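Local coordinates for ribosomal protein S2-related protein (Deinococcus radiodurans, PDB 2JH3) that binds a [4Fe-4S] cluster and may act as a sirohydrochlorin ferrochelatase, at residues G292-E296 with V297-P301; L364-G367 with L368-Y372. One frame throughout, in Å; residues are numbered along the deposited sequence.

Contact 1 of 2, residues G292-E296 with V297-P301; sequences GRLGE and VLLTP
Leu298 lays CD1 over the centre of the Arg293 guanidinium, 3.9 Å from CZ of Arg293, the two side chains running side by side on one face of a tight beta hairpin. CG of Leu298 stands anti to the backbone N (chi1 -178°), which swings the branched end alongside Arg293. Leu298 CD1 also comes within 3.8 Å of Gly292 O. On the other face Leu294 CD1 meets Leu299 CD2 more loosely, at 4.4 Å.

Two antiparallel hydrogen-bonded pairs hold the strands beneath. Gly292 and Leu299 exchange bonds in both directions, Leu299 N to Gly292 O at 2.9 Å; next to the turn, Leu294 N donates to Val297 O at 2.8 Å and Val297 N returns a bond to Leu294 O. In the non-hydrogen-bonded pair Arg293-Leu298 between them, CA of Arg293 directs a C-H at Val297 O (3.3 Å). A type II' turn from Leu294 to Val297 closes the hairpin, with Gly295 at phi 58°, a positive value that suits glycine.

Further out, Arg293 NH2 forms a salt bridge with Glu314, while Glu296 OE1 accepts from Leu351 N and OE2 pairs with Arg349 of the second subunit. The guanidinium thus presents a face to a methyl group while NH2 is turned to a carboxylate, and the carboxylate of Glu296 links the turn to the dimer partner.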
loop_
_atom_site.group_PDB
_atom_site.type_symbol
_atom_site.label_atom_id
_atom_site.label_comp_id
_atom_site.label_asym_id
_atom_site.label_seq_id
_atom_site.Cartn_x
_atom_site.Cartn_y
_atom_site.Cartn_z
ATOM N N GLY A 292 25.154 -0.778 -5.484
ATOM C CA GLY A 292 24.013 -1.222 -6.288
ATOM C C GLY A 292 22.759 -0.944 -5.537
ATOM O O GLY A 292 22.800 -0.470 -4.402
ATOM N N ARG A 293 21.643 -1.246 -6.181
ATOM C CA ARG A 293 20.322 -1.122 -5.619
ATOM C C ARG A 293 19.580 -2.433 -5.700
ATOM O O ARG A 293 19.608 -3.099 -6.741
ATOM C CB ARG A 293 19.550 -0.065 -6.388
ATOM C CG ARG A 293 20.082 1.305 -6.291
ATOM C CD ARG A 293 19.665 2.204 -7.486
ATOM N NE ARG A 293 20.404 3.456 -7.400
ATOM C CZ ARG A 293 20.142 4.463 -6.595
ATOM N NH1 ARG A 293 19.002 4.531 -5.887
ATOM N NH2 ARG A 293 20.994 5.494 -6.576
ATOM N N LEU A 294 18.926 -2.827 -4.611
ATOM C CA LEU A 294 18.203 -4.075 -4.515
ATOM C C LEU A 294 16.839 -3.738 -3.989
ATOM O O LEU A 294 16.722 -3.282 -2.839
ATOM C CB LEU A 294 18.923 -5.037 -3.502
ATOM C CG LEU A 294 20.390 -5.431 -3.708
ATOM C CD1 LEU A 294 20.870 -6.543 -2.741
ATOM C CD2 LEU A 294 20.625 -5.965 -5.116
ATOM N N GLY A 295 15.779 -3.851 -4.808
ATOM C CA GLY A 295 14.438 -3.443 -4.341
ATOM C C GLY A 295 14.487 -1.994 -3.925
ATOM O O GLY A 295 14.819 -1.111 -4.712
ATOM N N GLU A 296 14.150 -1.725 -2.658
ATOM C CA GLU A 296 14.093 -0.398 -2.108
ATOM C C GLU A 296 15.325 -0.046 -1.256
ATOM O O GLU A 296 15.293 0.970 -0.518
ATOM C CB GLU A 296 12.878 -0.274 -1.204
ATOM C CG GLU A 296 11.491 -0.235 -1.908
ATOM C CD GLU A 296 10.317 0.121 -0.893
ATOM O OE1 GLU A 296 9.906 -0.780 -0.119
ATOM O OE2 GLU A 296 9.762 1.256 -0.959
ATOM N N VAL A 297 16.404 -0.788 -1.443
ATOM C CA VAL A 297 17.640 -0.602 -0.696
ATOM C C VAL A 297 18.835 -0.238 -1.550
ATOM O O VAL A 297 19.049 -0.791 -2.634
ATOM C CB VAL A 297 17.957 -1.857 0.180
ATOM C CG1 VAL A 297 19.300 -1.781 0.916
ATOM C CG2 VAL A 297 16.891 -1.943 1.201
ATOM N N LEU A 298 19.581 0.747 -1.048
ATOM C CA LEU A 298 20.800 1.262 -1.635
ATOM C C LEU A 298 21.981 0.642 -0.859
ATOM O O LEU A 298 22.039 0.746 0.363
ATOM C CB LEU A 298 20.868 2.797 -1.547
ATOM C CG LEU A 298 22.102 3.453 -2.197
ATOM C CD1 LEU A 298 22.193 3.176 -3.597
ATOM C CD2 LEU A 298 22.083 4.941 -1.986
ATOM N N LEU A 299 22.856 -0.074 -1.571
ATOM C CA LEU A 299 24.009 -0.769 -0.982
ATOM C C LEU A 299 25.294 -0.052 -1.494
ATOM O O LEU A 299 25.499 0.024 -2.703
ATOM C CB LEU A 299 23.923 -2.234 -1.393
ATOM C CG LEU A 299 24.959 -3.245 -0.895
ATOM C CD1 LEU A 299 25.251 -3.133 0.653
ATOM C CD2 LEU A 299 24.558 -4.653 -1.283
ATOM N N THR A 300 26.099 0.526 -0.564
ATOM C CA THR A 300 27.221 1.424 -0.862
ATOM C C THR A 300 28.473 0.826 -0.158
ATOM O O THR A 300 28.392 0.458 1.007
ATOM C CB THR A 300 26.981 2.801 -0.285
ATOM O OG1 THR A 300 25.688 3.260 -0.689
ATOM C CG2 THR A 300 27.960 3.802 -0.825
ATOM N N PRO A 301 29.609 0.701 -0.854
ATOM C CA PRO A 301 30.858 0.395 -0.114
ATOM C C PRO A 301 31.149 1.573 0.809
ATOM O O PRO A 301 31.031 2.732 0.375
ATOM C CB PRO A 301 31.960 0.342 -1.218
ATOM C CG PRO A 301 31.283 0.437 -2.465
ATOM C CD PRO A 301 29.817 0.757 -2.311
#

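Contact 2 of 2, residues L364-G367 with L368-Y372; sequences LRLG and LELLY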
loop_
_atom_site.group_PDB
_atom_site.type_symbol
_atom_site.label_atom_id
_atom_site.label_comp_id
_atom_site.label_asym_id
_atom_site.label_seq_id
_atom_site.Cartn_x
_atom_site.Cartn_y
_atom_site.Cartn_z
ATOM N N LEU A 364 27.358 -9.145 5.953
ATOM C CA LEU A 364 26.536 -8.715 4.806
ATOM C C LEU A 364 25.477 -9.705 4.391
ATOM O O LEU A 364 24.316 -9.330 4.147
ATOM C CB LEU A 364 27.426 -8.361 3.567
ATOM C CG LEU A 364 26.748 -7.689 2.333
ATOM C CD1 LEU A 364 26.091 -6.414 2.679
ATOM C CD2 LEU A 364 27.835 -7.438 1.219
ATOM N N ARG A 365 25.856 -10.983 4.291
ATOM C CA ARG A 365 24.951 -12.015 3.858
ATOM C C ARG A 365 23.786 -12.169 4.819
ATOM O O ARG A 365 22.622 -12.163 4.393
ATOM C CB ARG A 365 25.675 -13.332 3.724
ATOM C CG ARG A 365 24.755 -14.479 3.344
ATOM C CD ARG A 365 25.487 -15.702 2.901
ATOM N NE ARG A 365 25.461 -16.862 3.803
ATOM C CZ ARG A 365 26.191 -17.060 4.918
ATOM N NH1 ARG A 365 27.002 -16.124 5.455
ATOM N NH2 ARG A 365 26.083 -18.227 5.547
ATOM N N LEU A 366 24.082 -12.358 6.113
ATOM C CA LEU A 366 22.956 -12.430 7.100
ATOM C C LEU A 366 22.109 -11.188 7.092
ATOM O O LEU A 366 20.941 -11.284 7.155
ATOM C CB LEU A 366 23.432 -12.788 8.521
ATOM C CG LEU A 366 22.322 -13.111 9.558
ATOM C CD1 LEU A 366 21.480 -14.297 9.166
ATOM C CD2 LEU A 366 22.961 -13.317 10.972
ATOM N N GLY A 367 22.709 -10.016 7.022
ATOM C CA GLY A 367 22.010 -8.803 6.846
ATOM C C GLY A 367 21.000 -8.751 5.739
ATOM O O GLY A 367 19.824 -8.482 5.948
ATOM N N LEU A 368 21.453 -9.142 4.579
ATOM C CA LEU A 368 20.619 -9.181 3.386
ATOM C C LEU A 368 19.635 -10.313 3.373
ATOM O O LEU A 368 18.539 -10.124 2.878
ATOM C CB LEU A 368 21.512 -9.236 2.115
ATOM C CG LEU A 368 21.878 -8.024 1.225
ATOM C CD1 LEU A 368 21.217 -6.674 1.542
ATOM C CD2 LEU A 368 23.284 -7.831 0.992
ATOM N N GLU A 369 19.999 -11.472 3.934
ATOM C CA GLU A 369 19.082 -12.560 4.088
ATOM C C GLU A 369 17.937 -12.301 5.078
ATOM O O GLU A 369 16.814 -12.765 4.817
ATOM C CB GLU A 369 19.779 -13.846 4.499
ATOM C CG GLU A 369 18.872 -15.041 4.233
ATOM C CD GLU A 369 18.903 -15.415 2.752
ATOM O OE1 GLU A 369 19.970 -15.943 2.348
ATOM O OE2 GLU A 369 17.925 -15.172 2.005
ATOM N N LEU A 370 18.188 -11.614 6.192
ATOM C CA LEU A 370 17.104 -11.270 7.047
ATOM C C LEU A 370 16.229 -10.094 6.491
ATOM O O LEU A 370 15.076 -9.978 6.863
ATOM C CB LEU A 370 17.627 -10.945 8.457
ATOM C CG LEU A 370 18.325 -12.072 9.251
ATOM C CD1 LEU A 370 18.888 -11.593 10.562
ATOM C CD2 LEU A 370 17.445 -13.370 9.434
ATOM N N LEU A 371 16.819 -9.188 5.726
ATOM C CA LEU A 371 16.154 -8.014 5.201
ATOM C C LEU A 371 15.213 -8.376 4.051
ATOM O O LEU A 371 14.044 -7.975 3.977
ATOM C CB LEU A 371 17.195 -7.057 4.658
ATOM C CG LEU A 371 16.622 -5.806 3.930
ATOM C CD1 LEU A 371 15.866 -4.917 4.804
ATOM C CD2 LEU A 371 17.771 -5.011 3.360
ATOM N N TYR A 372 15.759 -9.180 3.142
ATOM C CA TYR A 372 15.022 -9.627 1.972
ATOM C C TYR A 372 15.229 -11.147 1.735
ATOM O O TYR A 372 15.924 -11.555 0.820
ATOM C CB TYR A 372 15.467 -8.864 0.707
ATOM C CG TYR A 372 14.945 -7.442 0.435
ATOM C CD1 TYR A 372 13.573 -7.175 0.370
ATOM C CD2 TYR A 372 15.818 -6.404 0.159
ATOM C CE1 TYR A 372 13.106 -5.940 0.070
ATOM C CE2 TYR A 372 15.356 -5.118 -0.138
ATOM C CZ TYR A 372 13.973 -4.911 -0.248
ATOM O OH TYR A 372 13.391 -3.660 -0.517
#
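Leu370 lies against Leu366 one helical turn earlier, and its CB starts the contact 3.6 Å from Leu366 O. CG follows at 3.4 Å from the same Leu366 O and also faces Leu366 CD1. Of the two methyls, CD1 reaches Leu366 CG at 3.9 Å, whereas CD2 meets the CD1 branch of Leu366. CG of Leu370 is anti to its own carbonyl carbon (chi1 -63°) but that of Leu366 is anti to the backbone N; these differing first torsions turn the two side chains across one another and bring CG and CD1 of Leu370 onto Leu366. Pro327, at the start of helix 327-333, touches both leucines.

The backbone beneath is regular alpha helix, the last turns of helix 361-371 in the stabilising domain. Leu368 N donates to Leu364 O, Glu369 N to Arg365 O at 2.8 Å, and Leu370 N to Leu366 O. Leu371 N to Gly367 O is longer, at 3.1 Å, and more bent (141° at the hydrogen); Tyr372 then leaves helical geometry, although its N still bonds to Leu368 O.

Leu364 and Leu368 run side by side, on a flank of the helix that packs against Leu299 of the hairpin. Here Leu368 CD2 is placed 3.6 Å from Leu364 CD1, and the same methyl lies near Leu364 O; the unusual rotation of this Leu368 end is doubtful, so neither strain nor an especially tight fit can be inferred. Arg365 and Glu369, also one turn apart, do not pair: Arg365 NH2 forms a salt bridge with Glu43, while OE2 of Glu369 accepts from Ala374 N, just beyond the helix.

In the fold
Following helix 275-290, the chain enters contact 1, where the turn between strands 292-294 and 297-302 closes a hairpin at the edge of a mixed five-stranded sheet. Strand 305-310 extends this sheet; later the chain adds strand 355-359 and passes into helix 361-371, whose closing turns form contact 2. The two contacts follow in series, neither nested nor crossed, yet they touch in space: Tyr372 OH probably bonds to Glu296 N at 3.0 Å, its ring carbon CE2 packs on Val297 CG2, and Leu371 CD2 lies on the same methyl. The helix end is thereby tied to the hairpin turn within the stabilising domain.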